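Local coordinates for protein activator of 2-hydroxyisocaproyl-CoA dehydratase (Clostridium difficile, PDB 4EHU) that transfers one electron to (R)-2-hydroxyisocaproyl-CoA dehydratase as it hydrolyses ATP, switching that enzyme on for the reductive branch of L-leucine fermentation, at residues I8-A12 and G101-A105; N122-G128 and K195-S199; I189-V193 and N219-V223. All blocks are in the same frame, centred on the assembly; numbering follows the deposited sequence. Where two conformers were deposited one is given.

Interaction 1 of 3, residues I8-A12 and G101-A105; sequences IGSTA and GGQDA. With ANP (phosphoaminophosphonic acid-adenylate ester), chain D.
Ser10 and Gln103 make the dense part of this contact: Ser10 CB packs 3.4 Å from Gln103 CD, and Ser10 OG leans over the turn at Gly102. Beside it, Thr11 OG1 sits 3.2 Å from Gly102 CA, leaving no room for a side chain at that glycine. The two hydroxyls are hydrogen-bonded, Ser10 OG to Thr11 OG1 at 2.7 Å. These are the two phosphate-binding turns of the actin-type ATPase fold, and the nucleotide analogue joins them. Ser10 N and Gln103 N grip different gamma-phosphate oxygens, the latter reaching O3G at 2.9 Å, and Asp104 N adds a second bond to O3G. Thr11 N and Ala12 N converge on O1B, while Gly102 N donates to O3A, between the alpha and beta phosphates. Looser is the outer end, where the extended Gln103 chain runs past Ser10 and the residue also packs on Phe167 of the second subunit. With OG held between its own backbone N and carbonyl carbon (chi1 69°), Ser10 accepts from ANP N3B at 2.8 Å. In ATP the beta-gamma bridging atom is an oxygen with no proton, so this direction belongs to the analogue; with ATP the serine hydroxyl would probably have to donate.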
loop_
_atom_site.group_PDB
_atom_site.type_symbol
_atom_site.label_atom_id
_atom_site.label_comp_id
_atom_site.label_asym_id
_atom_site.label_seq_id
_atom_site.Cartn_x
_atom_site.Cartn_y
_atom_site.Cartn_z
ATOM N N ILE A 8 -19.710 9.418 -9.019
ATOM C CA ILE A 8 -19.447 7.994 -9.047
ATOM C C ILE A 8 -17.980 7.777 -8.738
ATOM O O ILE A 8 -17.126 7.894 -9.610
ATOM C CB ILE A 8 -19.803 7.399 -10.421
ATOM C CG1 ILE A 8 -21.235 7.792 -10.791
ATOM C CG2 ILE A 8 -19.643 5.890 -10.393
ATOM C CD1 ILE A 8 -21.587 7.526 -12.258
ATOM N N GLY A 9 -17.676 7.504 -7.474
ATOM C CA GLY A 9 -16.289 7.375 -7.080
ATOM C C GLY A 9 -15.828 5.938 -7.138
ATOM O O GLY A 9 -16.544 5.066 -7.628
ATOM N N SER A 10 -14.640 5.698 -6.607
ATOM C CA SER A 10 -14.069 4.360 -6.579
ATOM C C SER A 10 -14.917 3.412 -5.742
ATOM O O SER A 10 -14.918 2.203 -5.957
ATOM C CB SER A 10 -12.663 4.425 -5.990
ATOM O OG SER A 10 -12.672 4.750 -4.607
ATOM N N THR A 11 -15.652 3.978 -4.793
ATOM C CA THR A 11 -16.117 3.219 -3.642
ATOM C C THR A 11 -17.605 3.376 -3.404
ATOM O O THR A 11 -18.282 2.420 -3.030
ATOM C CB THR A 11 -15.370 3.667 -2.378
ATOM O OG1 THR A 11 -13.964 3.455 -2.562
ATOM C CG2 THR A 11 -15.859 2.901 -1.143
ATOM N N ALA A 12 -18.121 4.580 -3.623
ATOM C CA ALA A 12 -19.536 4.820 -3.434
ATOM C C ALA A 12 -20.097 5.733 -4.505
ATOM O O ALA A 12 -19.376 6.562 -5.060
ATOM C CB ALA A 12 -19.790 5.432 -2.063
ATOM N N GLY A 101 -11.296 10.115 0.119
ATOM C CA GLY A 101 -12.225 9.146 -0.432
ATOM C C GLY A 101 -11.742 7.722 -0.201
ATOM O O GLY A 101 -10.864 7.476 0.631
ATOM N N GLY A 102 -12.320 6.790 -0.950
ATOM C CA GLY A 102 -12.017 5.381 -0.828
ATOM C C GLY A 102 -10.738 4.936 -1.512
ATOM O O GLY A 102 -10.181 3.901 -1.139
ATOM N N GLN A 103 -10.251 5.673 -2.505
ATOM C CA GLN A 103 -8.993 5.276 -3.141
ATOM C C GLN A 103 -7.938 6.375 -3.233
ATOM O O GLN A 103 -6.766 6.090 -3.496
ATOM C CB GLN A 103 -9.238 4.675 -4.538
ATOM C CG GLN A 103 -9.498 5.696 -5.635
ATOM C CD GLN A 103 -9.520 5.044 -7.024
ATOM O OE1 GLN A 103 -9.421 3.825 -7.148
ATOM N NE2 GLN A 103 -9.660 5.859 -8.059
ATOM N N ASP A 104 -8.328 7.629 -3.019
ATOM C CA ASP A 104 -7.317 8.675 -2.970
ATOM C C ASP A 104 -7.700 9.796 -2.022
ATOM O O ASP A 104 -8.841 9.895 -1.608
ATOM C CB ASP A 104 -6.920 9.208 -4.366
ATOM C CG ASP A 104 -8.049 9.954 -5.094
ATOM O OD1 ASP A 104 -8.565 10.945 -4.539
ATOM O OD2 ASP A 104 -8.376 9.564 -6.246
ATOM N N ALA A 105 -6.713 10.601 -1.654
ATOM C CA ALA A 105 -6.966 11.762 -0.822
ATOM C C ALA A 105 -6.476 12.945 -1.606
ATOM O O ALA A 105 -5.377 12.921 -2.176
ATOM C CB ALA A 105 -6.199 11.667 0.476
HETATM P PG ANP D . -12.532 8.336 -4.533
HETATM O O1G ANP D . -12.581 7.894 -5.990
HETATM O O2G ANP D . -12.952 9.779 -4.410
HETATM O O3G ANP D . -11.233 8.055 -3.886
HETATM P PB ANP D . -15.243 7.711 -3.333
HETATM O O1B ANP D . -16.196 6.621 -3.750
HETATM O O2B ANP D . -15.629 9.138 -3.726
HETATM N N3B ANP D . -13.648 7.248 -3.817
HETATM P PA ANP D . -16.180 8.404 -0.671
HETATM O O1A ANP D . -17.572 8.047 -1.060
HETATM O O2A ANP D . -15.741 9.846 -0.554
HETATM O O3A ANP D . -15.151 7.697 -1.706
HETATM O "O5'" ANP D . -15.729 7.674 0.687
HETATM C "C5'" ANP D . -15.706 6.245 0.767
HETATM C "C4'" ANP D . -15.397 5.839 2.204
HETATM O "O4'" ANP D . -15.872 6.654 3.266
HETATM C "C3'" ANP D . -15.065 4.431 2.661
HETATM O "O3'" ANP D . -13.803 4.001 2.131
HETATM C "C2'" ANP D . -15.114 4.560 4.187
HETATM O "O2'" ANP D . -13.809 4.495 4.789
HETATM C "C1'" ANP D . -15.736 5.923 4.489
HETATM N N9 ANP D . -17.097 5.841 5.051
HETATM C C8 ANP D . -18.231 5.538 4.387
HETATM N N7 ANP D . -19.305 5.614 5.213
HETATM C C5 ANP D . -18.831 5.984 6.428
HETATM C C6 ANP D . -19.411 6.261 7.744
HETATM N N6 ANP D . -20.748 6.125 7.920
HETATM N N1 ANP D . -18.573 6.635 8.744
HETATM C C2 ANP D . -17.250 6.771 8.569
HETATM N N3 ANP D . -16.651 6.525 7.394
HETATM C C4 ANP D . -17.382 6.146 6.315
#

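Interaction 2 of 3, residues N122-G128 and K195-S199; sequences NDKCAAG and KRVSS. With SF4 (iron/sulfur cluster), chain C.
Arg196 carries nearly all of this contact, reaching from its helix into the loop that holds the iron-sulfur cluster. In the conformer described, one of two modelled, its chain runs straight out, CG anti to the backbone N (chi1 179°) and extended as far as NE, with Arg196 CD 3.7 Å from Ala127 CB. Its NE then donates to Ala127 O at 3.0 Å, coming from above the carbonyl plane. The guanidinium is sandwiched: the Asn122 amide stacks on one face, the planes 16° apart, and Cys125 SG lies over the opposite face toward the rim, 3.6 Å from Arg196 NH2. That sulfur binds an iron of the [4Fe-4S] cluster, Cys125 SG to FE4 at 2.3 Å, and the cluster is shared by the homodimer; the arginine's positive charge may therefore help offset the negative charge of the thiolate-bound cluster. Ala127 N also donates a weak bond to Cys125 SG. At the backbone of Arg196, a water links its O, at 2.6 Å, to Asn122 ND2. One residue on, Val197 turns CG2 to Gly128 O at 3.4 Å, while its side chain also packs on Ile98 and Ile100 of strand 96-100 and on Met226 of helix 220-230.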
loop_
_atom_site.group_PDB
_atom_site.type_symbol
_atom_site.label_atom_id
_atom_site.label_comp_id
_atom_site.label_asym_id
_atom_site.label_seq_id
_atom_site.Cartn_x
_atom_site.Cartn_y
_atom_site.Cartn_z
ATOM N N ASN A 122 -2.586 12.127 -3.083
ATOM C CA ASN A 122 -1.976 10.829 -2.893
ATOM C C ASN A 122 -2.913 9.854 -3.585
ATOM O O ASN A 122 -4.062 9.682 -3.146
ATOM C CB ASN A 122 -1.861 10.449 -1.399
ATOM C CG ASN A 122 -0.742 11.210 -0.638
ATOM O OD1 ASN A 122 0.216 11.702 -1.237
ATOM N ND2 ASN A 122 -0.853 11.255 0.709
ATOM N N ASP A 123 -2.456 9.210 -4.669
ATOM C CA ASP A 123 -3.379 8.355 -5.422
ATOM C C ASP A 123 -2.871 6.948 -5.760
ATOM O O ASP A 123 -3.577 6.147 -6.376
ATOM C CB ASP A 123 -3.804 9.048 -6.713
ATOM C CG ASP A 123 -2.625 9.342 -7.651
ATOM O OD1 ASP A 123 -1.464 9.454 -7.189
ATOM O OD2 ASP A 123 -2.891 9.501 -8.846
ATOM N N LYS A 124 -1.668 6.639 -5.372
ATOM C CA LYS A 124 -1.145 5.347 -5.814
ATOM C C LYS A 124 -1.102 4.350 -4.680
ATOM O O LYS A 124 -0.729 3.196 -4.883
ATOM C CB LYS A 124 0.242 5.517 -6.425
ATOM C CG LYS A 124 0.259 6.455 -7.612
ATOM C CD LYS A 124 -0.854 6.122 -8.589
ATOM C CE LYS A 124 -0.641 6.815 -9.924
ATOM N NZ LYS A 124 -1.867 6.787 -10.763
ATOM N N CYS A 125 -1.486 4.799 -3.489
ATOM C CA CYS A 125 -1.168 4.084 -2.249
ATOM C C CYS A 125 -2.418 3.970 -1.396
ATOM O O CYS A 125 -3.119 4.970 -1.193
ATOM C CB CYS A 125 -0.101 4.879 -1.478
ATOM S SG CYS A 125 0.232 4.340 0.209
ATOM N N ALA A 126 -2.734 2.780 -0.901
ATOM C CA ALA A 126 -3.954 2.619 -0.105
ATOM C C ALA A 126 -3.884 3.336 1.253
ATOM O O ALA A 126 -4.933 3.663 1.855
ATOM C CB ALA A 126 -4.258 1.161 0.099
ATOM N N ALA A 127 -2.667 3.567 1.758
ATOM C CA ALA A 127 -2.550 4.204 3.066
ATOM C C ALA A 127 -3.108 5.619 2.945
ATOM O O ALA A 127 -3.015 6.244 1.880
ATOM C CB ALA A 127 -1.076 4.241 3.504
ATOM N N GLY A 128 -3.628 6.144 4.040
ATOM C CA GLY A 128 -4.108 7.519 4.047
ATOM C C GLY A 128 -5.353 7.708 3.213
ATOM O O GLY A 128 -5.639 8.815 2.778
ATOM N N LYS A 195 -1.708 11.445 9.775
ATOM C CA LYS A 195 -0.323 11.820 9.500
ATOM C C LYS A 195 -0.052 11.841 8.010
ATOM O O LYS A 195 0.619 12.730 7.513
ATOM C CB LYS A 195 0.651 10.866 10.189
ATOM C CG LYS A 195 0.727 11.182 11.679
ATOM C CD LYS A 195 1.845 10.457 12.386
ATOM C CE LYS A 195 1.967 10.946 13.844
ATOM N NZ LYS A 195 2.194 12.425 13.967
ATOM N N ARG A 196 -0.594 10.871 7.293
ATOM C CA ARG A 196 -0.309 10.794 5.865
ATOM C C ARG A 196 -0.990 11.906 5.063
ATOM O O ARG A 196 -0.397 12.449 4.116
ATOM C CB ARG A 196 -0.698 9.429 5.324
ATOM C CG ARG A 196 -0.447 9.294 3.859
ATOM C CD ARG A 196 -0.385 7.851 3.447
ATOM N NE ARG A 196 -0.435 7.777 1.991
ATOM C CZ ARG A 196 0.603 8.032 1.207
ATOM N NH1 ARG A 196 1.775 8.366 1.735
ATOM N NH2 ARG A 196 0.470 7.966 -0.113
ATOM N N VAL A 197 -2.224 12.247 5.425
ATOM C CA VAL A 197 -2.945 13.302 4.709
ATOM C C VAL A 197 -2.464 14.663 5.198
ATOM O O VAL A 197 -2.300 15.579 4.400
ATOM C CB VAL A 197 -4.439 13.135 4.881
ATOM C CG1 VAL A 197 -5.208 14.252 4.145
ATOM C CG2 VAL A 197 -4.851 11.764 4.321
ATOM N N SER A 198 -2.151 14.785 6.490
ATOM C CA SER A 198 -1.667 16.079 6.983
ATOM C C SER A 198 -0.346 16.491 6.341
ATOM O O SER A 198 -0.082 17.678 6.211
ATOM C CB SER A 198 -1.537 16.113 8.515
ATOM O OG SER A 198 -0.555 15.223 8.963
ATOM N N SER A 199 0.480 15.527 5.933
ATOM C CA SER A 199 1.728 15.854 5.268
ATOM C C SER A 199 1.425 16.580 3.948
ATOM O O SER A 199 2.129 17.520 3.570
ATOM C CB SER A 199 2.544 14.592 5.002
ATOM O OG SER A 199 3.683 14.877 4.206
HETATM FE FE1 SF4 C . 1.676 -0.195 1.312
HETATM FE FE2 SF4 C . 0.310 -0.024 -0.940
HETATM FE FE3 SF4 C . 3.000 0.391 -0.834
HETATM FE FE4 SF4 C . 1.117 2.212 0.167
HETATM S S1 SF4 C . 1.475 1.553 -1.916
HETATM S S2 SF4 C . 2.974 1.508 1.109
HETATM S S3 SF4 C . -0.339 0.772 1.063
HETATM S S4 SF4 C . 1.939 -1.492 -0.526
HETATM O O HOH W 1 1.572 12.088 2.450
#

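Interaction 3 of 3, residues I189-V193 and N219-V223; sequences IHTSV and NSGIV. With ANP (phosphoaminophosphonic acid-adenylate ester), chain D.
The His190 ring lies against the first turn of helix 220-230, one face over the backbone at Gly221 and Ile222, with Ile222 N 4.1 Å above the ring centre. Glycine at 221 is what allows so close an approach: His190 ND1 is 3.6 Å from Gly221 CA, where a CB would collide with the ring. Further along the ring, His190 CD2 meets Ile222 CD1 at 3.6 Å. The same methyl reaches on to Val193, one turn along helix 182-204, coming 3.7 Å from Val193 CB, the two side chains meeting at about a right angle. The end of Ile222 thus touches both His190 and Val193, and its side chain packs on Val216 as well.

Asn219 comes at the imidazole from the other direction, its amide turned 81° from the ring plane, and Asn219 ND2 stands 3.0 Å from His190 NE2. With CG anti to its backbone N (chi1 -178°), the amide folds back over the start of its own helix. Asn219 is the N-cap there, and its OD1 accepts from Ile222 N at 3.2 Å and, weakly, from Gly221 N. At the other ring nitrogen, His190 ND1, a water lies close and donates to Gly221 O. Leu147 and Ser151 of helix 147-151 also pack against the histidine.

Asn219 faces two ways, since its CB lies 3.9 Å from ANP C2, beside the adenine, while its amide meets the histidine. The residue that caps helix 220-230 thus lies next to both the base and His190 of helix 182-204. Beside the apolar packing of Ile222 on Val193, both nitrogens of the buried imidazole have a polar neighbour, Asn219 ND2 at NE2 and the water at ND1, and these two neighbours probably set the turn of the ring.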
loop_
_atom_site.group_PDB
_atom_site.type_symbol
_atom_site.label_atom_id
_atom_site.label_comp_id
_atom_site.label_asym_id
_atom_site.label_seq_id
_atom_site.Cartn_x
_atom_site.Cartn_y
_atom_site.Cartn_z
ATOM N N ILE A 189 -4.918 3.888 14.464
ATOM C CA ILE A 189 -5.303 3.771 13.056
ATOM C C ILE A 189 -5.668 5.154 12.481
ATOM O O ILE A 189 -5.267 5.505 11.380
ATOM C CB ILE A 189 -6.490 2.792 12.942
ATOM C CG1 ILE A 189 -5.980 1.339 13.046
ATOM C CG2 ILE A 189 -7.281 3.029 11.652
ATOM C CD1 ILE A 189 -7.117 0.348 13.369
ATOM N N HIS A 190 -6.396 5.960 13.254
ATOM C CA HIS A 190 -6.765 7.286 12.818
ATOM C C HIS A 190 -5.554 8.181 12.690
ATOM O O HIS A 190 -5.437 8.962 11.746
ATOM C CB HIS A 190 -7.781 7.892 13.784
ATOM C CG HIS A 190 -9.112 7.231 13.729
ATOM N ND1 HIS A 190 -10.042 7.357 14.739
ATOM C CD2 HIS A 190 -9.696 6.489 12.763
ATOM C CE1 HIS A 190 -11.125 6.671 14.414
ATOM N NE2 HIS A 190 -10.938 6.135 13.223
ATOM N N THR A 191 -4.636 8.063 13.627
ATOM C CA THR A 191 -3.454 8.884 13.581
ATOM C C THR A 191 -2.623 8.521 12.339
ATOM O O THR A 191 -2.101 9.399 11.690
ATOM C CB THR A 191 -2.642 8.716 14.865
ATOM O OG1 THR A 191 -3.368 9.358 15.916
ATOM C CG2 THR A 191 -1.243 9.356 14.712
ATOM N N SER A 192 -2.552 7.242 11.994
ATOM C CA SER A 192 -1.864 6.843 10.752
ATOM C C SER A 192 -2.407 7.584 9.531
ATOM O O SER A 192 -1.647 8.142 8.739
ATOM C CB SER A 192 -2.005 5.342 10.536
ATOM O OG SER A 192 -1.230 4.644 11.489
ATOM N N VAL A 193 -3.727 7.607 9.382
ATOM C CA VAL A 193 -4.330 8.233 8.207
ATOM C C VAL A 193 -4.045 9.726 8.267
ATOM O O VAL A 193 -3.627 10.333 7.278
ATOM C CB VAL A 193 -5.836 7.984 8.183
ATOM C CG1 VAL A 193 -6.535 8.895 7.127
ATOM C CG2 VAL A 193 -6.094 6.501 7.929
ATOM N N ASN A 219 -16.131 10.094 9.590
ATOM C CA ASN A 219 -15.460 9.511 10.762
ATOM C C ASN A 219 -14.923 10.636 11.636
ATOM O O ASN A 219 -13.937 11.272 11.293
ATOM C CB ASN A 219 -14.315 8.606 10.280
ATOM C CG ASN A 219 -13.596 7.932 11.421
ATOM O OD1 ASN A 219 -13.535 8.464 12.527
ATOM N ND2 ASN A 219 -13.060 6.758 11.164
ATOM N N SER A 220 -15.600 10.903 12.758
ATOM C CA SER A 220 -15.235 12.038 13.604
ATOM C C SER A 220 -13.847 11.864 14.170
ATOM O O SER A 220 -13.197 12.849 14.471
ATOM C CB SER A 220 -16.235 12.200 14.752
ATOM O OG SER A 220 -16.172 11.072 15.600
ATOM N N GLY A 221 -13.391 10.619 14.291
ATOM C CA GLY A 221 -12.043 10.338 14.768
ATOM C C GLY A 221 -10.985 10.820 13.806
ATOM O O GLY A 221 -9.927 11.304 14.206
ATOM N N ILE A 222 -11.249 10.660 12.508
ATOM C CA ILE A 222 -10.321 11.156 11.496
ATOM C C ILE A 222 -10.324 12.680 11.491
ATOM O O ILE A 222 -9.264 13.299 11.393
ATOM C CB ILE A 222 -10.681 10.635 10.108
ATOM C CG1 ILE A 222 -10.425 9.120 10.036
ATOM C CG2 ILE A 222 -9.876 11.403 9.040
ATOM C CD1 ILE A 222 -8.928 8.710 10.024
ATOM N N VAL A 223 -11.493 13.293 11.605
ATOM C CA VAL A 223 -11.561 14.744 11.652
ATOM C C VAL A 223 -10.756 15.269 12.859
ATOM O O VAL A 223 -9.937 16.178 12.704
ATOM C CB VAL A 223 -13.000 15.244 11.690
ATOM C CG1 VAL A 223 -13.026 16.777 11.820
ATOM C CG2 VAL A 223 -13.726 14.789 10.398
HETATM P PG ANP D . -12.532 8.336 -4.533
HETATM O O1G ANP D . -12.581 7.894 -5.990
HETATM O O2G ANP D . -12.952 9.779 -4.410
HETATM O O3G ANP D . -11.233 8.055 -3.886
HETATM P PB ANP D . -15.243 7.711 -3.333
HETATM O O1B ANP D . -16.196 6.621 -3.750
HETATM O O2B ANP D . -15.629 9.138 -3.726
HETATM N N3B ANP D . -13.648 7.248 -3.817
HETATM P PA ANP D . -16.180 8.404 -0.671
HETATM O O1A ANP D . -17.572 8.047 -1.060
HETATM O O2A ANP D . -15.741 9.846 -0.554
HETATM O O3A ANP D . -15.151 7.697 -1.706
HETATM O "O5'" ANP D . -15.729 7.674 0.687
HETATM C "C5'" ANP D . -15.706 6.245 0.767
HETATM C "C4'" ANP D . -15.397 5.839 2.204
HETATM O "O4'" ANP D . -15.872 6.654 3.266
HETATM C "C3'" ANP D . -15.065 4.431 2.661
HETATM O "O3'" ANP D . -13.803 4.001 2.131
HETATM C "C2'" ANP D . -15.114 4.560 4.187
HETATM O "O2'" ANP D . -13.809 4.495 4.789
HETATM C "C1'" ANP D . -15.736 5.923 4.489
HETATM N N9 ANP D . -17.097 5.841 5.051
HETATM C C8 ANP D . -18.231 5.538 4.387
HETATM N N7 ANP D . -19.305 5.614 5.213
HETATM C C5 ANP D . -18.831 5.984 6.428
HETATM C C6 ANP D . -19.411 6.261 7.744
HETATM N N6 ANP D . -20.748 6.125 7.920
HETATM N N1 ANP D . -18.573 6.635 8.744
HETATM C C2 ANP D . -17.250 6.771 8.569
HETATM N N3 ANP D . -16.651 6.525 7.394
HETATM C C4 ANP D . -17.382 6.146 6.315
HETATM O O HOH W 2 -8.826 9.647 16.401
#

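In the fold
From the N terminus, the turn after strand 2-8 is met 89 residues later by the turn after strand 96-100, so interaction 1 closes a long loop and brings together corresponding turns of the two five-stranded sheets around the nucleotide. Interaction 2 opens after that, in series, yet the two touch: Ala105 pairs with Asn122, linking phosphate turn to cluster loop. Interaction 2 closes 67 residues on, at 195-199 of helix 182-204. Interaction 3 opens on the same helix, at 189-193, before interaction 2 has closed, and closes 26 residues on at helix 220-230, so these two cross. Interactions 1 and 3 both touch ANP, at its phosphates and adenine respectively.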